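Local coordinates for protein EF0056 (Enterococcus faecalis, PDB 6ORI) that is a calcium-binding enterococcal surface protein with immunoglobulin-like beta domains, of unknown molecular function but probably involved in biofilm formation, at residues I184-G188 with G214-T218; G238-H244 with V342-L348; I280-M284 with K300-A306; F377-L381 with N391-T395. One frame throughout, in Å; residues are numbered along the deposited sequence. Where two conformers were deposited one is given.

Contact 1: residues I184-G188 with G214-T218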
loop_
_atom_site.group_PDB
_atom_site.type_symbol
_atom_site.label_atom_id
_atom_site.label_comp_id
_atom_site.label_asym_id
_atom_site.label_seq_id
_atom_site.Cartn_x
_atom_site.Cartn_y
_atom_site.Cartn_z
ATOM N N ILE A 184 -7.354 -6.422 3.763
ATOM C CA ILE A 184 -6.237 -7.258 3.315
ATOM C C ILE A 184 -6.143 -7.096 1.803
ATOM O O ILE A 184 -6.362 -8.030 1.018
ATOM C CB ILE A 184 -6.418 -8.718 3.742
ATOM C CG1 ILE A 184 -6.773 -8.789 5.232
ATOM C CG2 ILE A 184 -5.145 -9.524 3.478
ATOM C CD1 ILE A 184 -5.746 -8.158 6.170
ATOM N N GLU A 185 -5.905 -5.846 1.427
ATOM C CA GLU A 185 -5.688 -5.469 0.054
ATOM C C GLU A 185 -4.757 -4.270 -0.007
ATOM O O GLU A 185 -4.803 -3.373 0.855
ATOM C CB GLU A 185 -6.988 -5.153 -0.667
ATOM C CG GLU A 185 -7.742 -3.955 -0.229
ATOM C CD GLU A 185 -8.880 -3.666 -1.180
ATOM O OE1 GLU A 185 -8.618 -3.213 -2.322
ATOM O OE2 GLU A 185 -10.038 -3.912 -0.795
ATOM N N SER A 186 -3.922 -4.240 -1.023
ATOM C CA SER A 186 -2.995 -3.153 -1.210
ATOM C C SER A 186 -2.883 -2.862 -2.682
ATOM O O SER A 186 -2.686 -3.774 -3.481
ATOM C CB SER A 186 -1.660 -3.551 -0.631
ATOM O OG SER A 186 -0.753 -2.473 -0.726
ATOM N N THR A 187 -3.019 -1.585 -3.042
ATOM C CA THR A 187 -2.924 -1.110 -4.423
ATOM C C THR A 187 -1.815 -0.075 -4.506
ATOM O O THR A 187 -1.878 0.942 -3.780
ATOM C CB THR A 187 -4.242 -0.483 -4.891
ATOM O OG1 THR A 187 -5.283 -1.464 -4.874
ATOM C CG2 THR A 187 -4.122 0.094 -6.313
ATOM N N GLY A 188 -0.825 -0.324 -5.372
ATOM C CA GLY A 188 0.332 0.545 -5.516
ATOM C C GLY A 188 0.730 0.676 -6.970
ATOM O O GLY A 188 -0.046 0.309 -7.838
ATOM N N GLY A 214 6.922 -0.371 3.743
ATOM C CA GLY A 214 5.959 0.687 3.906
ATOM C C GLY A 214 5.137 0.794 2.637
ATOM O O GLY A 214 5.643 0.600 1.530
ATOM N N SER A 215 3.864 1.110 2.805
ATOM C CA SER A 215 2.967 1.278 1.690
ATOM C C SER A 215 2.016 2.410 1.991
ATOM O O SER A 215 1.795 2.763 3.142
ATOM C CB SER A 215 2.203 -0.015 1.401
ATOM O OG SER A 215 1.530 -0.481 2.558
ATOM N N VAL A 216 1.474 3.000 0.937
ATOM C CA VAL A 216 0.414 3.991 1.056
ATOM C C VAL A 216 -0.747 3.609 0.144
ATOM O O VAL A 216 -0.574 3.551 -1.079
ATOM C CB VAL A 216 0.941 5.387 0.707
ATOM C CG1 VAL A 216 -0.196 6.388 0.643
ATOM C CG2 VAL A 216 1.945 5.845 1.739
ATOM N N ASN A 217 -1.903 3.346 0.751
ATOM C CA ASN A 217 -3.166 3.094 0.041
ATOM C C ASN A 217 -3.953 4.388 0.111
ATOM O O ASN A 217 -3.817 5.157 1.075
ATOM C CB ASN A 217 -3.981 1.990 0.731
ATOM C CG ASN A 217 -4.361 0.788 -0.190
ATOM O OD1 ASN A 217 -3.595 0.325 -1.024
ATOM N ND2 ASN A 217 -5.573 0.286 -0.004
ATOM N N THR A 218 -4.740 4.661 -0.908
ATOM C CA THR A 218 -5.534 5.870 -0.985
ATOM C C THR A 218 -6.974 5.496 -1.258
ATOM O O THR A 218 -7.268 4.444 -1.840
ATOM C CB THR A 218 -5.055 6.806 -2.103
ATOM O OG1 THR A 218 -5.385 6.233 -3.370
ATOM C CG2 THR A 218 -3.554 7.073 -2.029
HETATM O O HOH W 1 -6.084 -1.949 -2.164
HETATM O O HOH W 2 -1.042 -0.990 2.304
HETATM O O HOH W 3 -4.614 2.538 -2.883
HETATM O O HOH W 4 -1.607 3.655 -3.846
#
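Asn-217 reaches across to the backbone of Thr-187, and this is the one place where the strands 184-188 and 214-218 close up tightly. Its OD1 accepts the Thr-187 N-H at 2.8 Å in an almost straight bond (178°), with the donor lying in the plane of the amide carbonyl. The Asn-217 side chain reaches this position with an unusual first torsion (chi1 -124°), which swings the amide toward the Ser-186/Thr-187 backbone. There OD1 also lies 3.5 Å from Ser-186 CA. The other end of the amide is held through water: one molecule accepts from Asn-217 ND2 and donates to Thr-187 OG1 and to Glu-185 OE1, which together would favour one rotation of the amide. Glu-185 OE1 has a second, charged partner in Arg-168 on the adjacent strand 166-173. The two strands run at 90° to each other, 6.5 Å apart at their axes, and belong to different sheets: 184-188 is hydrogen-bonded to 166-173 in the N-terminal sheet, 214-218 to 239-248 in the next. The contact is thus a junction between two beta domains, bridged by one side chain and by waters, without backbone pairing between the strands. Away from Asn-217 the interface is loose and wet. A water sits 2.6 Å from Ser-215 OG and makes a weak bond with Ser-186 OG, whose nearest approach to the opposite strand is 4.0 Å, at Asn-217 OD1. Another lies between two carbonyl groups, 2.7 Å from Thr-187 O and 3.0 Å from Val-216 O, separating acceptors that are themselves 4.0 Å apart.

Contact 2: residues G238-H244 with V342-L348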
loop_
_atom_site.group_PDB
_atom_site.type_symbol
_atom_site.label_atom_id
_atom_site.label_comp_id
_atom_site.label_asym_id
_atom_site.label_seq_id
_atom_site.Cartn_x
_atom_site.Cartn_y
_atom_site.Cartn_z
ATOM N N GLY A 238 -16.102 15.497 1.145
ATOM C CA GLY A 238 -15.354 14.265 1.187
ATOM C C GLY A 238 -13.867 14.518 1.339
ATOM O O GLY A 238 -13.382 15.637 1.528
ATOM N N ALA A 239 -13.119 13.438 1.296
ATOM C CA ALA A 239 -11.706 13.499 1.603
ATOM C C ALA A 239 -10.953 12.416 0.880
ATOM O O ALA A 239 -11.505 11.355 0.575
ATOM C CB ALA A 239 -11.505 13.352 3.079
ATOM N N ILE A 240 -9.693 12.671 0.586
ATOM C CA ILE A 240 -8.806 11.600 0.191
ATOM C C ILE A 240 -8.098 11.101 1.436
ATOM O O ILE A 240 -7.493 11.885 2.172
ATOM C CB ILE A 240 -7.798 12.032 -0.874
ATOM C CG1 ILE A 240 -8.534 12.455 -2.148
ATOM C CG2 ILE A 240 -6.807 10.894 -1.153
ATOM C CD1 ILE A 240 -7.658 13.198 -3.142
ATOM N N ILE A 241 -8.221 9.802 1.682
ATOM C CA ILE A 241 -7.631 9.147 2.840
ATOM C C ILE A 241 -6.359 8.460 2.428
ATOM O O ILE A 241 -6.336 7.715 1.454
ATOM C CB ILE A 241 -8.559 8.055 3.421
ATOM C CG1 ILE A 241 -10.010 8.533 3.533
ATOM C CG2 ILE A 241 -8.053 7.565 4.772
ATOM C CD1 ILE A 241 -10.196 9.771 4.336
ATOM N N LEU A 242 -5.287 8.719 3.156
ATOM C CA LEU A 242 -4.001 8.053 2.976
ATOM C C LEU A 242 -3.818 7.122 4.145
ATOM O O LEU A 242 -3.785 7.564 5.305
ATOM C CB LEU A 242 -2.828 9.022 2.964
ATOM C CG LEU A 242 -2.912 10.228 2.061
ATOM C CD1 LEU A 242 -1.620 11.062 2.149
ATOM C CD2 LEU A 242 -3.167 9.766 0.650
ATOM N N ASP A 243 -3.694 5.841 3.863
ATOM C CA ASP A 243 -3.371 4.857 4.877
ATOM C C ASP A 243 -1.923 4.436 4.680
ATOM O O ASP A 243 -1.588 3.751 3.699
ATOM C CB ASP A 243 -4.325 3.668 4.814
ATOM C CG ASP A 243 -5.684 3.976 5.452
ATOM O OD1 ASP A 243 -5.821 5.039 6.083
ATOM O OD2 ASP A 243 -6.607 3.152 5.341
ATOM N N HIS A 244 -1.068 4.927 5.565
ATOM C CA HIS A 244 0.344 4.598 5.556
ATOM C C HIS A 244 0.520 3.374 6.430
ATOM O O HIS A 244 0.348 3.434 7.646
ATOM C CB HIS A 244 1.145 5.791 6.088
ATOM C CG HIS A 244 2.622 5.555 6.154
ATOM N ND1 HIS A 244 3.438 6.236 7.041
ATOM C CD2 HIS A 244 3.441 4.771 5.414
ATOM C CE1 HIS A 244 4.685 5.850 6.861
ATOM N NE2 HIS A 244 4.712 4.949 5.890
ATOM N N VAL A 342 -1.052 4.385 9.938
ATOM C CA VAL A 342 -1.147 5.820 10.231
ATOM C C VAL A 342 -2.064 6.366 9.166
ATOM O O VAL A 342 -1.814 6.172 7.986
ATOM C CB VAL A 342 0.244 6.483 10.149
ATOM C CG1 VAL A 342 0.156 7.981 10.426
ATOM C CG2 VAL A 342 1.211 5.808 11.136
ATOM N N ARG A 343 -3.127 7.043 9.572
ATOM C CA ARG A 343 -4.131 7.513 8.627
ATOM C C ARG A 343 -4.129 9.036 8.543
ATOM O O ARG A 343 -4.178 9.731 9.579
ATOM C CB ARG A 343 -5.509 6.975 9.031
ATOM C CG ARG A 343 -6.639 7.587 8.225
ATOM C CD ARG A 343 -7.910 6.809 8.440
ATOM N NE ARG A 343 -7.765 5.455 7.914
ATOM C CZ ARG A 343 -8.430 4.382 8.331
ATOM N NH1 ARG A 343 -9.308 4.470 9.308
ATOM N NH2 ARG A 343 -8.181 3.199 7.779
ATOM N N TYR A 344 -4.117 9.557 7.317
ATOM C CA TYR A 344 -4.243 10.978 7.057
ATOM C C TYR A 344 -5.512 11.237 6.274
ATOM O O TYR A 344 -5.814 10.548 5.271
ATOM C CB TYR A 344 -3.023 11.482 6.283
ATOM C CG TYR A 344 -1.725 11.209 6.987
ATOM C CD1 TYR A 344 -1.389 11.903 8.142
ATOM C CD2 TYR A 344 -0.816 10.290 6.494
ATOM C CE1 TYR A 344 -0.240 11.678 8.798
ATOM C CE2 TYR A 344 0.374 10.049 7.160
ATOM C CZ TYR A 344 0.661 10.763 8.296
ATOM O OH TYR A 344 1.809 10.599 9.012
ATOM N N VAL A 345 -6.294 12.201 6.735
ATOM C CA VAL A 345 -7.556 12.566 6.110
ATOM C C VAL A 345 -7.402 13.947 5.465
ATOM O O VAL A 345 -7.263 14.948 6.175
ATOM C CB VAL A 345 -8.677 12.583 7.148
ATOM C CG1 VAL A 345 -9.983 12.951 6.501
ATOM C CG2 VAL A 345 -8.790 11.245 7.873
ATOM N N LEU A 346 -7.429 13.996 4.140
ATOM C CA LEU A 346 -7.230 15.231 3.378
ATOM C C LEU A 346 -8.593 15.722 2.966
ATOM O O LEU A 346 -9.160 15.232 1.999
ATOM C CB LEU A 346 -6.379 14.965 2.124
ATOM C CG LEU A 346 -5.076 14.170 2.303
ATOM C CD1 LEU A 346 -4.371 13.987 0.981
ATOM C CD2 LEU A 346 -4.162 14.874 3.260
ATOM N N GLN A 347 -9.130 16.678 3.699
ATOM C CA GLN A 347 -10.445 17.212 3.395
ATOM C C GLN A 347 -10.388 18.064 2.146
ATOM O O GLN A 347 -9.529 18.921 2.010
ATOM C CB GLN A 347 -10.950 18.034 4.570
ATOM C CG GLN A 347 -10.979 17.246 5.885
ATOM C CD GLN A 347 -11.857 17.886 6.933
ATOM O OE1 GLN A 347 -12.023 19.106 6.959
ATOM N NE2 GLN A 347 -12.432 17.063 7.805
ATOM N N LEU A 348 -11.277 17.797 1.201
ATOM C CA LEU A 348 -11.308 18.564 -0.032
ATOM C C LEU A 348 -12.109 19.849 0.134
ATOM O O LEU A 348 -13.079 19.900 0.871
ATOM C CB LEU A 348 -11.916 17.718 -1.141
ATOM C CG LEU A 348 -11.167 16.425 -1.451
ATOM C CD1 LEU A 348 -11.960 15.631 -2.463
ATOM C CD2 LEU A 348 -9.768 16.679 -1.936
HETATM O O HOH W 5 -14.430 18.037 2.622
HETATM O O HOH W 6 3.677 8.891 8.105
#
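Ile-240 with Leu-346, Leu-242 with Tyr-344 and His-244 with Val-342 are the hydrogen-bonded pairs of strands 239-244 and 342-348, which run antiparallel at 164°. Each pair is closed by two N-H to O=C bonds; Leu-348 N adds one more at the end, to Gly-238 O. Between them, Ile-241 CA and Arg-343 CA make CA-H...O contacts with Tyr-344 O and Leu-242 O.

Among the side chains, the charged interaction is a salt bridge within the non-hydrogen-bonded pair Asp-243 and Arg-343. Arg-343 meets the carboxylate side-on: NE gives 2.7 Å to OD1 of Asp-243 and NH2 2.9 Å to its OD2, each oxygen being approached on its syn side. Asp-243 OD1 lies close to the guanidinium plane, but the two flat groups are twisted 31° apart. A bend in the arginine chain (chi3 -65°) brings NE round to the acid, and NH2 has a second partner in Val-294 O. Elsewhere a water joins His-244 ND1 to Tyr-344 OH, and His-244 NE2 is bonded to Thr-392 O.

Apolar side chains pack on both faces. Beside the salt bridge, Ile-241 CG2 touches Arg-343 CG at 3.7 Å, while its CD1 lies alongside Val-345 CG1 at 3.9 Å. On the opposite face Leu-242 CG meets Leu-346 CD1 at 4.2 Å.

Strand 340-348 is the central one of a five-stranded sheet, flanked by 277-284 and by 239-248, which in turn lies next to 211-221; strand 375-382 packs against the face carrying Leu-242, His-244 and Leu-346.

Contact 3: residues I280-M284 with K300-A306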
loop_
_atom_site.group_PDB
_atom_site.type_symbol
_atom_site.label_atom_id
_atom_site.label_comp_id
_atom_site.label_asym_id
_atom_site.label_seq_id
_atom_site.Cartn_x
_atom_site.Cartn_y
_atom_site.Cartn_z
ATOM N N ILE A 280 -6.500 18.818 7.438
ATOM C CA ILE A 280 -5.777 17.558 7.347
ATOM C C ILE A 280 -5.781 16.973 8.741
ATOM O O ILE A 280 -5.219 17.567 9.667
ATOM C CB ILE A 280 -4.337 17.735 6.848
ATOM C CG1 ILE A 280 -4.351 18.468 5.514
ATOM C CG2 ILE A 280 -3.649 16.377 6.726
ATOM C CD1 ILE A 280 -3.013 18.968 5.076
ATOM N N GLN A 281 -6.438 15.833 8.909
ATOM C CA GLN A 281 -6.523 15.160 10.204
ATOM C C GLN A 281 -5.623 13.955 10.251
ATOM O O GLN A 281 -5.515 13.220 9.273
ATOM C CB GLN A 281 -7.948 14.677 10.519
ATOM C CG GLN A 281 -9.020 15.734 10.315
ATOM C CD GLN A 281 -10.385 15.313 10.823
ATOM O OE1 GLN A 281 -10.673 14.144 11.082
ATOM N NE2 GLN A 281 -11.255 16.300 10.981
ATOM N N MET A 282 -5.003 13.724 11.398
ATOM C CA MET A 282 -4.265 12.495 11.655
ATOM C C MET A 282 -5.141 11.621 12.515
ATOM O O MET A 282 -5.687 12.086 13.550
ATOM C CB MET A 282 -2.973 12.802 12.405
ATOM C CG MET A 282 -2.014 11.645 12.443
ATOM S SD MET A 282 -0.533 12.155 13.314
ATOM C CE MET A 282 0.480 10.708 13.055
ATOM N N HIS A 283 -5.334 10.374 12.097
ATOM C CA HIS A 283 -6.078 9.412 12.899
ATOM C C HIS A 283 -5.187 8.283 13.352
ATOM O O HIS A 283 -4.323 7.824 12.593
ATOM C CB HIS A 283 -7.236 8.804 12.104
ATOM C CG HIS A 283 -8.333 9.767 11.759
ATOM N ND1 HIS A 283 -9.558 9.358 11.269
ATOM C CD2 HIS A 283 -8.396 11.114 11.845
ATOM C CE1 HIS A 283 -10.318 10.416 11.054
ATOM N NE2 HIS A 283 -9.644 11.498 11.408
ATOM N N MET A 284 -5.444 7.810 14.556
ATOM C CA MET A 284 -4.847 6.604 15.080
ATOM C C MET A 284 -5.739 5.438 14.711
ATOM O O MET A 284 -6.959 5.508 14.894
ATOM C CB MET A 284 -4.723 6.714 16.593
ATOM C CG MET A 284 -4.106 5.482 17.219
ATOM S SD MET A 284 -3.958 5.545 19.011
ATOM C CE MET A 284 -2.550 6.626 19.185
ATOM N N LYS A 300 -9.492 7.165 15.447
ATOM C CA LYS A 300 -9.708 8.255 16.390
ATOM C C LYS A 300 -8.829 9.417 15.947
ATOM O O LYS A 300 -7.658 9.213 15.625
ATOM C CB LYS A 300 -9.325 7.800 17.802
ATOM C CG LYS A 300 -9.227 8.872 18.853
ATOM C CD LYS A 300 -7.967 8.684 19.697
ATOM C CE LYS A 300 -7.970 7.359 20.448
ATOM N NZ LYS A 300 -6.638 7.063 21.035
ATOM N N LYS A 301 -9.359 10.636 15.927
ATOM C CA LYS A 301 -8.544 11.785 15.545
ATOM C C LYS A 301 -7.578 12.131 16.661
ATOM O O LYS A 301 -7.985 12.245 17.823
ATOM C CB LYS A 301 -9.403 13.003 15.215
ATOM C CG LYS A 301 -8.578 14.203 14.814
ATOM C CD LYS A 301 -9.482 15.371 14.437
ATOM C CE LYS A 301 -8.698 16.600 14.108
ATOM N NZ LYS A 301 -8.682 17.472 15.298
ATOM N N VAL A 302 -6.299 12.254 16.315
ATOM C CA VAL A 302 -5.275 12.568 17.288
ATOM C C VAL A 302 -4.572 13.889 17.031
ATOM O O VAL A 302 -3.899 14.389 17.936
ATOM C CB VAL A 302 -4.244 11.440 17.409
ATOM C CG1 VAL A 302 -4.896 10.197 17.996
ATOM C CG2 VAL A 302 -3.565 11.136 16.079
ATOM N N ALA A 303 -4.707 14.468 15.850
ATOM C CA ALA A 303 -4.093 15.771 15.578
ATOM C C ALA A 303 -4.655 16.458 14.377
ATOM O O ALA A 303 -5.118 15.811 13.436
ATOM C CB ALA A 303 -2.599 15.626 15.385
ATOM N N ASP A 304 -4.597 17.781 14.407
ATOM C CA ASP A 304 -4.711 18.631 13.229
ATOM C C ASP A 304 -3.318 18.781 12.653
ATOM O O ASP A 304 -2.387 19.083 13.397
ATOM C CB ASP A 304 -5.219 20.012 13.634
ATOM C CG ASP A 304 -6.631 19.985 14.159
ATOM O OD1 ASP A 304 -7.521 19.430 13.471
ATOM O OD2 ASP A 304 -6.846 20.530 15.263
ATOM N N LEU A 305 -3.176 18.585 11.351
ATOM C CA LEU A 305 -1.893 18.655 10.649
ATOM C C LEU A 305 -1.811 19.831 9.705
ATOM O O LEU A 305 -2.843 20.357 9.244
ATOM C CB LEU A 305 -1.694 17.382 9.830
ATOM C CG LEU A 305 -1.659 16.091 10.643
ATOM C CD1 LEU A 305 -1.462 14.913 9.686
ATOM C CD2 LEU A 305 -0.586 16.085 11.716
ATOM N N ALA A 306 -0.587 20.227 9.367
ATOM C CA ALA A 306 -0.348 21.261 8.366
ATOM C C ALA A 306 0.442 20.711 7.197
ATOM O O ALA A 306 1.119 19.677 7.300
ATOM C CB ALA A 306 0.420 22.401 8.992
HETATM O O HOH W 7 -7.658 19.027 10.873
#
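A classic beta bulge interrupts the antiparallel pairing of strands 280-284 and 300-304 at one edge of a five-stranded sheet: Val-302 and Ala-303 both stand opposite Met-282. Met-282 O accepts Val-302 N at 2.8 Å and, only weakly, Ala-303 N at 3.5 Å, while Met-282 N donates to Ala-303 O. The extra residue shifts the register by one, so that His-283 pairs with Lys-301, and the strand directions depart well from antiparallel (132°).

On the face carrying Gln-281 and His-283, the Lys-301 and Gln-281 side chains cross at about a right angle, CD of Lys-301 coming 3.7 Å from Gln-281 CD. That amide is already held, since His-283 NE2 donates to Gln-281 OE1 at 2.9 Å, within the imidazole plane and onto an oxygen lone pair. Lys-301 is extended up to CE and turns at its last torsion (chi4 -99°), which takes NZ to Asp-304 OD1, 2.9 Å away and above the carboxylate plane. A water donates to the same OD1 and, weakly, to Ile-280 O.

The other face is largely apolar, with the exposed Lys-300 at its border. Leu-305 CD1 lies 3.8 Å from Met-282 CB, and Leu-305 CB packs across Ile-280 CG2; Val-302 CG1 touches Met-284 CB at 3.8 Å. Ile-321 of strand 318-322 packs on Met-282, Ala-303 and Leu-305 here.

The mostly apolar side therefore probably drives packing on the second sheet, as in a beta sandwich, while on the other face Lys-301 can rest its methylenes against a hydrogen-bonded amide and still keep its ammonium group near solvent, paired with an exposed acid.

Contact 4: residues F377-L381 with N391-T395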
loop_
_atom_site.group_PDB
_atom_site.type_symbol
_atom_site.label_atom_id
_atom_site.label_comp_id
_atom_site.label_asym_id
_atom_site.label_seq_id
_atom_site.Cartn_x
_atom_site.Cartn_y
_atom_site.Cartn_z
ATOM N N PHE A 377 1.087 10.414 -3.740
ATOM C CA PHE A 377 1.165 10.655 -2.306
ATOM C C PHE A 377 2.290 9.831 -1.690
ATOM O O PHE A 377 2.493 8.682 -2.045
ATOM C CB PHE A 377 -0.150 10.285 -1.625
ATOM C CG PHE A 377 -1.345 10.949 -2.235
ATOM C CD1 PHE A 377 -2.005 10.373 -3.289
ATOM C CD2 PHE A 377 -1.781 12.173 -1.781
ATOM C CE1 PHE A 377 -3.081 10.985 -3.847
ATOM C CE2 PHE A 377 -2.864 12.781 -2.357
ATOM C CZ PHE A 377 -3.514 12.188 -3.387
ATOM N N ASP A 378 2.990 10.387 -0.713
ATOM C CA ASP A 378 4.080 9.660 -0.053
ATOM C C ASP A 378 3.923 9.780 1.451
ATOM O O ASP A 378 3.342 10.746 1.945
ATOM C CB ASP A 378 5.429 10.246 -0.459
ATOM C CG ASP A 378 5.561 10.433 -1.958
ATOM O OD1 ASP A 378 5.996 9.484 -2.630
ATOM O OD2 ASP A 378 5.192 11.510 -2.476
ATOM N N SER A 379 4.469 8.819 2.177
ATOM C CA SER A 379 4.487 8.876 3.631
ATOM C C SER A 379 5.691 8.108 4.130
ATOM O O SER A 379 6.099 7.119 3.523
ATOM C CB SER A 379 3.218 8.293 4.223
ATOM O OG SER A 379 2.082 8.971 3.742
ATOM N N TRP A 380 6.263 8.543 5.247
ATOM C CA TRP A 380 7.409 7.851 5.813
ATOM C C TRP A 380 7.592 8.274 7.250
ATOM O O TRP A 380 7.067 9.318 7.665
ATOM C CB TRP A 380 8.699 8.106 5.004
ATOM C CG TRP A 380 9.204 9.543 4.997
ATOM C CD1 TRP A 380 10.229 10.070 5.745
ATOM C CD2 TRP A 380 8.713 10.621 4.182
ATOM N NE1 TRP A 380 10.392 11.409 5.451
ATOM C CE2 TRP A 380 9.475 11.771 4.502
ATOM C CE3 TRP A 380 7.693 10.734 3.232
ATOM C CZ2 TRP A 380 9.248 13.001 3.895
ATOM C CZ3 TRP A 380 7.466 11.955 2.647
ATOM C CH2 TRP A 380 8.238 13.071 2.984
ATOM N N LEU A 381 8.339 7.490 8.020
ATOM C CA LEU A 381 8.787 7.934 9.339
ATOM C C LEU A 381 10.215 8.407 9.234
ATOM O O LEU A 381 11.002 7.843 8.458
ATOM C CB LEU A 381 8.682 6.793 10.359
ATOM C CG LEU A 381 7.295 6.165 10.538
ATOM C CD1 LEU A 381 7.323 5.180 11.682
ATOM C CD2 LEU A 381 6.204 7.179 10.765
ATOM N N ASN A 391 12.864 1.361 5.374
ATOM C CA ASN A 391 11.738 0.530 4.960
ATOM C C ASN A 391 10.403 1.061 5.485
ATOM O O ASN A 391 9.445 0.307 5.570
ATOM C CB ASN A 391 11.951 -0.955 5.298
ATOM C CG ASN A 391 12.948 -1.606 4.376
ATOM O OD1 ASN A 391 13.003 -1.289 3.203
ATOM N ND2 ASN A 391 13.744 -2.507 4.910
ATOM N N THR A 392 10.322 2.346 5.842
ATOM C CA THR A 392 9.045 2.950 6.238
ATOM C C THR A 392 8.473 3.867 5.182
ATOM O O THR A 392 7.384 4.377 5.365
ATOM C CB THR A 392 9.120 3.719 7.567
ATOM O OG1 THR A 392 9.877 4.941 7.441
ATOM C CG2 THR A 392 9.664 2.844 8.680
ATOM N N TYR A 393 9.189 4.076 4.085
ATOM C CA TYR A 393 8.686 4.931 3.023
ATOM C C TYR A 393 7.690 4.166 2.162
ATOM O O TYR A 393 7.983 3.051 1.683
ATOM C CB TYR A 393 9.833 5.482 2.157
ATOM C CG TYR A 393 9.384 6.234 0.938
ATOM C CD1 TYR A 393 9.166 7.600 0.983
ATOM C CD2 TYR A 393 9.153 5.561 -0.259
ATOM C CE1 TYR A 393 8.755 8.296 -0.180
ATOM C CE2 TYR A 393 8.748 6.231 -1.389
ATOM C CZ TYR A 393 8.537 7.582 -1.336
ATOM O OH TYR A 393 8.120 8.232 -2.494
ATOM N N GLY A 394 6.527 4.757 1.954
ATOM C CA GLY A 394 5.566 4.238 1.011
ATOM C C GLY A 394 5.130 5.335 0.064
ATOM O O GLY A 394 5.134 6.523 0.403
ATOM N N THR A 395 4.754 4.932 -1.134
ATOM C CA THR A 395 4.188 5.865 -2.088
ATOM C C THR A 395 2.983 5.234 -2.715
ATOM O O THR A 395 2.941 4.020 -2.922
ATOM C CB THR A 395 5.205 6.315 -3.153
ATOM O OG1 THR A 395 4.616 7.290 -4.013
ATOM C CG2 THR A 395 5.704 5.143 -3.992
#
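A first torsion of 173° carries the Tyr-393 ring away from its own backbone N and toward the neighbouring strand, and Asp-378, its CG anti to its own carbonyl carbon (chi1 -48°), leans its carboxylate in to meet the phenol. Tyr-393 OH and Asp-378 OD1 lie only 2.5 Å apart, a very short polar contact, with ring and carboxylate planes 25° from each other. The same OD1 is approached by Thr-395 OG1 at 2.9 Å from the side chain lying next to it; this hydroxyl is also near Phe-377 O and is hydrogen-bonded to Tyr-189 OH.

Strands 375-382 and 394-398 form a beta hairpin. Ser-379 and Gly-394 are its hydrogen-bonded pair here, Ser-379 N reaching Gly-394 O at 3.0 Å and Gly-394 N returning to Ser-379 O at 2.9 Å. Nearer the hairpin connection a side chain takes over from the backbone: Thr-392 OG1 accepts Leu-381 N at 3.0 Å and is itself bonded to Ile-389 O. Trp-380 CB rests on Tyr-393 CB at 4.0 Å, the two side chains crossing at a slant, while the indole runs on to Phe-197 and the phenol ring meets Tyr-198 edge-to-face.

Two hydroxyls thus lie close to one carboxylate oxygen on a buried stretch of the hairpin. To the extent that they donate to it, they would be expected to spread the negative charge of Asp-378 and to favour its ionised form, although the very short phenol distance is doubtful as a measure of bond strength.

Along the chain contacts 1, 2 and 4 follow in series, while contact 3 is nested in the loop that contact 2 closes. Contacts 2 and 3, 9 Å apart between centres, share the five-stranded sheet 211-221, 239-248, 340-348, 277-284, 300-304, whose first strand also enters contact 1. Contact 4 lies in the four-stranded sheet packed against it: Phe-377 touches Leu-242 of contact 2 and Thr-218 of contact 1, and Ser-379 touches His-244 and Val-216. Contacts 3 and 4, about 17 Å apart between centres, do not touch. Contacts 2, 3 and 4 thus build a two-sheet domain, which contact 1 joins to the N-terminal one.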